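Pectinesterase inhibitor 1 (Arabidopsis thaliana, PDB 1X91) inhibits pectin methylesterase from flowers, siliques and leaves. Local coordinates at residues A[18-23]-A[136-141]; A[32-37]-A[147-152]; A[70-75]-A[123-128]. The protein carries 1 engineered substitution. All blocks are in the same frame, centred on the assembly; numbering follows the deposited sequence.

Interaction 1 of 3, residues A[18-23]-A[136-141]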
# COMPACT_ATOMS: atom_id res chain seq x y z
N PRO A 18 1.60 -14.39 -1.25
CA PRO A 18 2.43 -14.67 -2.43
C PRO A 18 1.61 -14.71 -3.71
O PRO A 18 2.18 -14.28 -4.71
CB PRO A 18 3.16 -15.99 -2.06
CG PRO A 18 3.23 -15.90 -0.60
CD PRO A 18 1.79 -15.41 -0.21
N SER A 19 0.36 -15.20 -3.72
CA SER A 19 -0.47 -15.20 -4.93
C SER A 19 -0.56 -13.78 -5.48
O SER A 19 -0.33 -13.55 -6.67
CB SER A 19 -1.87 -15.76 -4.71
OG SER A 19 -1.78 -17.14 -4.33
N PHE A 20 -0.91 -12.84 -4.62
CA PHE A 20 -1.00 -11.45 -5.06
C PHE A 20 0.30 -10.94 -5.66
O PHE A 20 0.32 -10.28 -6.71
CB PHE A 20 -1.45 -10.53 -3.92
CG PHE A 20 -1.44 -9.07 -4.31
CD1 PHE A 20 -2.59 -8.46 -4.75
CD2 PHE A 20 -0.30 -8.32 -4.21
CE1 PHE A 20 -2.61 -7.11 -5.08
CE2 PHE A 20 -0.27 -6.97 -4.62
CZ PHE A 20 -1.44 -6.37 -5.02
N CYS A 21 1.41 -11.23 -4.99
CA CYS A 21 2.72 -10.78 -5.40
C CYS A 21 3.09 -11.39 -6.74
O CYS A 21 3.55 -10.70 -7.61
CB CYS A 21 3.77 -11.12 -4.36
SG CYS A 21 5.47 -10.79 -4.71
N LEU A 22 2.85 -12.69 -6.91
CA LEU A 22 3.10 -13.33 -8.19
C LEU A 22 2.28 -12.70 -9.31
O LEU A 22 2.78 -12.44 -10.37
CB LEU A 22 2.83 -14.84 -8.11
CG LEU A 22 3.78 -15.60 -7.18
CD1 LEU A 22 3.20 -17.02 -6.89
CD2 LEU A 22 5.24 -15.71 -7.70
N LYS A 23 1.01 -12.45 -9.06
CA LYS A 23 0.19 -11.78 -10.01
C LYS A 23 0.77 -10.42 -10.37
O LYS A 23 0.89 -10.06 -11.55
CB LYS A 23 -1.23 -11.66 -9.48
CG LYS A 23 -2.23 -10.90 -10.38
CD LYS A 23 -3.60 -10.72 -9.73
CE LYS A 23 -4.53 -11.83 -10.01
NZ LYS A 23 -5.97 -11.48 -9.68
N ILE A 136 -3.34 -2.55 -0.88
CA ILE A 136 -2.27 -1.64 -0.48
C ILE A 136 -1.38 -2.28 0.57
O ILE A 136 -0.17 -2.10 0.52
CB ILE A 136 -2.87 -0.28 -0.02
CG1 ILE A 136 -3.41 0.45 -1.22
CG2 ILE A 136 -1.85 0.58 0.75
CD1 ILE A 136 -4.43 1.52 -0.89
N LYS A 137 -1.95 -3.02 1.52
CA LYS A 137 -1.16 -3.71 2.48
C LYS A 137 -0.18 -4.67 1.77
O LYS A 137 1.01 -4.73 2.12
CB LYS A 137 -2.09 -4.43 3.46
CG LYS A 137 -1.40 -5.22 4.46
CD LYS A 137 -2.46 -5.64 5.54
CE LYS A 137 -1.82 -6.56 6.48
NZ LYS A 137 -2.80 -7.12 7.42
N ASN A 138 -0.70 -5.40 0.80
CA ASN A 138 0.13 -6.36 0.04
C ASN A 138 1.24 -5.66 -0.75
O ASN A 138 2.41 -6.11 -0.77
CB ASN A 138 -0.77 -7.15 -0.89
CG ASN A 138 -1.65 -8.14 -0.14
OD1 ASN A 138 -1.30 -8.58 0.96
ND2 ASN A 138 -2.82 -8.46 -0.72
N LEU A 139 0.90 -4.56 -1.43
CA LEU A 139 1.87 -3.78 -2.21
C LEU A 139 2.93 -3.23 -1.27
O LEU A 139 4.11 -3.25 -1.59
CB LEU A 139 1.20 -2.65 -3.00
CG LEU A 139 0.38 -3.11 -4.18
CD1 LEU A 139 -0.46 -1.97 -4.64
CD2 LEU A 139 1.32 -3.55 -5.32
N CYS A 140 2.51 -2.69 -0.11
CA CYS A 140 3.54 -2.23 0.85
C CYS A 140 4.45 -3.37 1.28
O CYS A 140 5.67 -3.16 1.41
CB CYS A 140 2.93 -1.54 2.08
SG CYS A 140 2.10 0.03 1.81
N GLY A 141 3.88 -4.55 1.49
CA GLY A 141 4.67 -5.72 1.88
C GLY A 141 5.73 -6.05 0.83
O GLY A 141 6.88 -6.29 1.19

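Interaction 2 of 3, residues A[32-37]-A[147-152]. Engineered in segment 32-37: Ala32 (natural residue Pro).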
# COMPACT_ATOMS: atom_id res chain seq x y z
N ALA A 32 14.12 -6.62 -13.12
CA ALA A 32 15.04 -7.29 -12.23
C ALA A 32 15.94 -6.31 -11.49
O ALA A 32 16.65 -6.71 -10.57
CB ALA A 32 15.88 -8.31 -13.00
N ASN A 33 15.92 -5.04 -11.90
CA ASN A 33 16.66 -3.94 -11.24
C ASN A 33 15.86 -3.51 -10.02
O ASN A 33 14.78 -3.03 -10.18
CB ASN A 33 16.81 -2.77 -12.22
CG ASN A 33 17.50 -1.53 -11.64
OD1 ASN A 33 17.17 -1.02 -10.58
ND2 ASN A 33 18.41 -0.98 -12.42
N LEU A 34 16.36 -3.76 -8.81
CA LEU A 34 15.53 -3.53 -7.61
C LEU A 34 15.16 -2.07 -7.40
O LEU A 34 14.09 -1.80 -6.91
CB LEU A 34 16.18 -4.14 -6.36
CG LEU A 34 16.18 -5.68 -6.31
CD1 LEU A 34 16.91 -6.19 -5.07
CD2 LEU A 34 14.80 -6.25 -6.40
N GLN A 35 16.00 -1.14 -7.80
CA GLN A 35 15.66 0.26 -7.68
C GLN A 35 14.47 0.59 -8.59
O GLN A 35 13.52 1.28 -8.19
CB GLN A 35 16.91 1.10 -8.00
CG GLN A 35 16.65 2.56 -7.97
CD GLN A 35 16.88 3.22 -6.63
OE1 GLN A 35 17.65 2.72 -5.77
NE2 GLN A 35 16.25 4.38 -6.44
N ALA A 36 14.49 0.10 -9.82
CA ALA A 36 13.41 0.32 -10.75
C ALA A 36 12.14 -0.36 -10.28
O ALA A 36 11.05 0.20 -10.39
CB ALA A 36 13.83 -0.22 -12.14
N LEU A 37 12.26 -1.59 -9.77
CA LEU A 37 11.10 -2.30 -9.27
C LEU A 37 10.50 -1.63 -7.99
O LEU A 37 9.28 -1.56 -7.89
CB LEU A 37 11.47 -3.74 -8.97
CG LEU A 37 10.30 -4.62 -8.53
CD1 LEU A 37 9.23 -4.65 -9.63
CD2 LEU A 37 10.83 -6.00 -8.17
N SER A 147 12.84 -2.76 -0.72
CA SER A 147 13.65 -1.70 -0.11
C SER A 147 14.70 -2.26 0.87
O SER A 147 15.81 -1.71 1.00
CB SER A 147 12.77 -0.65 0.58
OG SER A 147 11.94 -1.17 1.58
N ASN A 148 14.36 -3.35 1.56
CA ASN A 148 15.33 -4.06 2.39
C ASN A 148 16.53 -4.55 1.61
O ASN A 148 17.66 -4.59 2.16
CB ASN A 148 14.66 -5.23 3.11
CG ASN A 148 15.59 -5.94 4.05
OD1 ASN A 148 16.13 -7.00 3.72
ND2 ASN A 148 15.81 -5.36 5.20
N MET A 149 16.33 -4.94 0.35
CA MET A 149 17.39 -5.53 -0.48
C MET A 149 18.26 -4.54 -1.25
O MET A 149 19.27 -4.92 -1.83
CB MET A 149 16.78 -6.52 -1.47
CG MET A 149 16.15 -7.69 -0.79
SD MET A 149 15.48 -8.95 -1.89
CE MET A 149 14.73 -8.05 -2.99
N LEU A 150 17.90 -3.27 -1.22
CA LEU A 150 18.67 -2.27 -1.90
C LEU A 150 20.00 -2.12 -1.16
O LEU A 150 20.05 -2.30 0.06
CB LEU A 150 17.93 -0.92 -1.91
CG LEU A 150 16.66 -0.89 -2.75
CD1 LEU A 150 15.91 0.41 -2.62
CD2 LEU A 150 17.00 -1.15 -4.22
N PRO A 151 21.06 -1.80 -1.88
CA PRO A 151 22.37 -1.60 -1.26
C PRO A 151 22.31 -0.55 -0.16
O PRO A 151 21.58 0.44 -0.25
CB PRO A 151 23.22 -1.07 -2.42
CG PRO A 151 22.60 -1.62 -3.62
CD PRO A 151 21.12 -1.58 -3.34
N ARG A 152 23.12 -0.77 0.87
CA ARG A 152 23.19 0.10 2.02
C ARG A 152 24.15 1.20 1.60
O ARG A 152 25.28 0.91 1.22
CB ARG A 152 23.74 -0.67 3.22
CG ARG A 152 22.96 -1.99 3.50
CD ARG A 152 23.67 -3.30 3.02
NE ARG A 152 24.34 -3.18 1.71
CZ ARG A 152 24.83 -4.20 1.01
NH1 ARG A 152 24.81 -5.43 1.49
NH2 ARG A 152 25.39 -3.95 -0.16

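Interaction 3 of 3, residues A[70-75]-A[123-128]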
# COMPACT_ATOMS: atom_id res chain seq x y z
N LEU A 70 -18.09 7.08 10.90
CA LEU A 70 -16.93 7.27 11.76
C LEU A 70 -15.82 6.39 11.23
O LEU A 70 -14.66 6.82 11.14
CB LEU A 70 -17.23 6.92 13.22
CG LEU A 70 -16.06 7.25 14.16
N ALA A 71 -16.17 5.18 10.83
CA ALA A 71 -15.16 4.24 10.31
C ALA A 71 -14.51 4.75 9.03
O ALA A 71 -13.28 4.71 8.89
CB ALA A 71 -15.74 2.86 10.06
N TYR A 72 -15.31 5.19 8.08
CA TYR A 72 -14.79 5.67 6.81
C TYR A 72 -14.02 6.98 6.98
O TYR A 72 -13.06 7.22 6.26
CB TYR A 72 -15.89 5.77 5.74
CG TYR A 72 -16.49 4.43 5.36
CD1 TYR A 72 -15.72 3.29 5.17
CD2 TYR A 72 -17.88 4.28 5.20
CE1 TYR A 72 -16.28 2.09 4.84
CE2 TYR A 72 -18.42 3.09 4.88
CZ TYR A 72 -17.67 1.98 4.70
OH TYR A 72 -18.25 0.79 4.37
N ARG A 73 -14.44 7.82 7.92
CA ARG A 73 -13.72 9.05 8.24
C ARG A 73 -12.35 8.75 8.85
O ARG A 73 -11.37 9.44 8.53
CB ARG A 73 -14.51 9.96 9.17
CG ARG A 73 -15.50 10.85 8.48
CD ARG A 73 -16.29 11.71 9.46
NE ARG A 73 -17.26 12.57 8.78
N SER A 74 -12.28 7.73 9.70
CA SER A 74 -11.02 7.24 10.24
C SER A 74 -10.14 6.74 9.07
O SER A 74 -8.89 6.99 9.03
CB SER A 74 -11.26 6.13 11.24
OG SER A 74 -10.04 5.48 11.61
N CYS A 75 -10.76 6.04 8.13
CA CYS A 75 -10.05 5.56 6.95
C CYS A 75 -9.50 6.75 6.15
O CYS A 75 -8.37 6.71 5.67
CB CYS A 75 -10.94 4.66 6.07
SG CYS A 75 -11.22 3.00 6.72
N ARG A 123 -21.37 -4.25 10.03
CA ARG A 123 -22.21 -5.32 9.54
C ARG A 123 -22.15 -5.53 8.01
O ARG A 123 -22.17 -6.66 7.52
CB ARG A 123 -23.64 -5.06 9.95
CG ARG A 123 -24.58 -6.22 9.72
CD ARG A 123 -24.14 -7.52 10.38
NE ARG A 123 -25.20 -8.54 10.32
CZ ARG A 123 -25.09 -9.79 10.75
NH1 ARG A 123 -23.99 -10.25 11.34
NH2 ARG A 123 -26.11 -10.60 10.59
N SER A 124 -22.12 -4.41 7.30
CA SER A 124 -22.04 -4.38 5.84
C SER A 124 -21.05 -3.29 5.50
O SER A 124 -21.07 -2.22 6.06
CB SER A 124 -23.40 -4.14 5.17
OG SER A 124 -23.43 -4.72 3.85
N VAL A 125 -20.14 -3.62 4.60
CA VAL A 125 -19.02 -2.75 4.31
C VAL A 125 -18.85 -2.59 2.81
O VAL A 125 -19.31 -3.43 2.02
CB VAL A 125 -17.74 -3.33 4.92
CG1 VAL A 125 -17.39 -4.65 4.26
CG2 VAL A 125 -16.62 -2.30 4.82
N ASP A 126 -18.27 -1.46 2.42
CA ASP A 126 -17.92 -1.25 1.02
C ASP A 126 -16.75 -2.15 0.60
O ASP A 126 -15.65 -2.05 1.13
CB ASP A 126 -17.55 0.19 0.75
CG ASP A 126 -17.28 0.42 -0.69
OD1 ASP A 126 -18.24 0.63 -1.47
OD2 ASP A 126 -16.13 0.36 -1.15
N SER A 127 -16.97 -3.04 -0.35
CA SER A 127 -15.98 -4.02 -0.73
C SER A 127 -14.73 -3.40 -1.36
O SER A 127 -13.63 -3.97 -1.19
CB SER A 127 -16.58 -5.10 -1.66
OG SER A 127 -16.97 -4.52 -2.87
N SER A 128 -14.88 -2.29 -2.09
CA SER A 128 -13.71 -1.64 -2.72
C SER A 128 -12.80 -1.05 -1.64
O SER A 128 -11.58 -1.10 -1.77
CB SER A 128 -14.12 -0.59 -3.78
OG SER A 128 -14.47 0.60 -3.14
O HOH W 1 -20.61 0.54 5.72

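Interaction 1 of 3, residues A[18-23]-A[136-141]
The N-terminal alpha-hairpin extension, which the inhibitor needs for its activity, is laid against the four-helix bundle here, with Phe20 of helix 18-27 set upon Asn138 and Leu139 of helix 127-149. Asn138 meets one face of the ring: its CB lies 3.9 Å from the centroid of the Phe20 ring, 24° off the normal, in a CH-pi contact displaced toward the rim, so that Phe20 CD2 is the ring atom nearest Asn138 CB at 3.6 Å. The amide is not stacked, since its plane is turned 43° from that of the ring. Even so, Asn138 ND2 comes within 3.9 Å of Phe20 CG. Leu139 comes from another direction, at the far edge of the ring, where its branch point CG is 3.8 Å from Phe20 CZ and its CD2 lies in the ring plane, 3.8 Å from Phe20 CE2. With CG opposite the backbone N (chi1 175°), the phenyl group reaches straight across to the neighbouring helix, where Thr135 and Ile142 also touch it. Cys21, the next residue, is joined by a disulfide to Cys12 earlier in the chain. Replacing Phe20 by alanine would probably open a gap over Asn138 CB and beside Leu139 CG, removing the ring contact between the two helices. The contact between the two segments is thus carried by one aromatic ring through dispersion and CH-pi attraction, which implies that shape matters more here than polar pairing.

Interaction 2 of 3, residues A[32-37]-A[147-152]
Leu34 and Met149 pack where the four-helix bundle ends, at the start of helix 34-62 and the last turn of helix 127-149. The tight part is mainly apolar. Leu34 CD1 is 3.5 Å from Met149 CE and 3.6 Å from Met149 CB, so this one methyl is met by both ends of the methionine chain. The two side chains cross at about a right angle, and a bend at the thioether (chi3 -44°) brings the Met149 methyl back to the leucine. Beside them the buried Leu150 extends CD2 to within 3.8 Å of Leu34 CB, and the same methyl lies 3.7 Å from the backbone Gln35 N.

The looser side lies at Gln35, whose OE1 approaches Leu150 CD2 only to 4.2 Å; its NE2 is engaged instead by the carbonyl of Leu93. Asn33 is exposed to solvent and acts as the N-cap of helix 34-62, directly after the engineered Ala32, a proline in the natural sequence. Asn33 OD1 accepts the Ala36 N-H, with Ala36 N at 3.0 Å, in a nearly straight bond (164°), the nitrogen lying 42° out of the amide carbonyl plane.

Interaction 3 of 3, residues A[70-75]-A[123-128]
Tyr72 on helix 66-94 reaches the N-terminal end of helix 127-149 at one end of the four-helix bundle, where the chain leaves the loop and starts its last helix. Hydrogen bonding carries the contact. The backbone N-H of Asp126, the N-cap residue, points at Tyr72 OH, with Asp126 N 3.0 Å away, in a nearly straight bond (163°) with the phenol oxygen as acceptor. A water gives a second, indirect link: it lies 2.7 Å from Tyr72 OH and donates to the backbone carbonyl of Ser124, its oxygen 2.8 Å from Ser124 O. The phenol oxygen therefore holds the loop at two neighbouring places.

Apolar packing is lighter. Val125 CG2 sits close to the plane of the Tyr72 ring, at its hydroxyl edge, 3.5 Å from Tyr72 OH, while the apolar pair proper, Tyr72 CE1 and Val125 CG2, is 4.4 Å apart. Both Tyr72 and Val125 also lie on Val119, and Tyr72 and Asp126 share Ile59 of helix 34-62. Three residues along from the tyrosine, Cys75 is joined to Cys115 by a disulfide, a covalent tie between helices 66-94 and 98-119.

Capping makes up the third group. With CG opposite the backbone N (chi1 -176°), the Asp126 carboxylate swings away from the tyrosine toward its own helix. Asp126 OD2 accepts the N-H of Val129, and from Ser128 OG it takes a short 2.6 Å bond, meeting that hydroxyl nearly head-on along the direction of its own C-O bond.

All three contacts draw on helix 127-149, the last of the chain: interaction 3 at its start, interaction 1 along its middle and interaction 2 at its end. Interactions 2 and 3 lie on opposite sides of the chain's centre, their own centres about 35 Å apart, with the centre of interaction 1 about 17 Å from the former and 22 Å from the latter; none touches another. In sequence, the segments of interactions 1 and 2 alternate, and both pairs enclose those of interaction 3. The final helix thereby joins the N-terminal hairpin required for inhibition to the bundle, while in interactions 2 and 3 helices 34-62 and 66-94 reach the chain near the two ends of this helix.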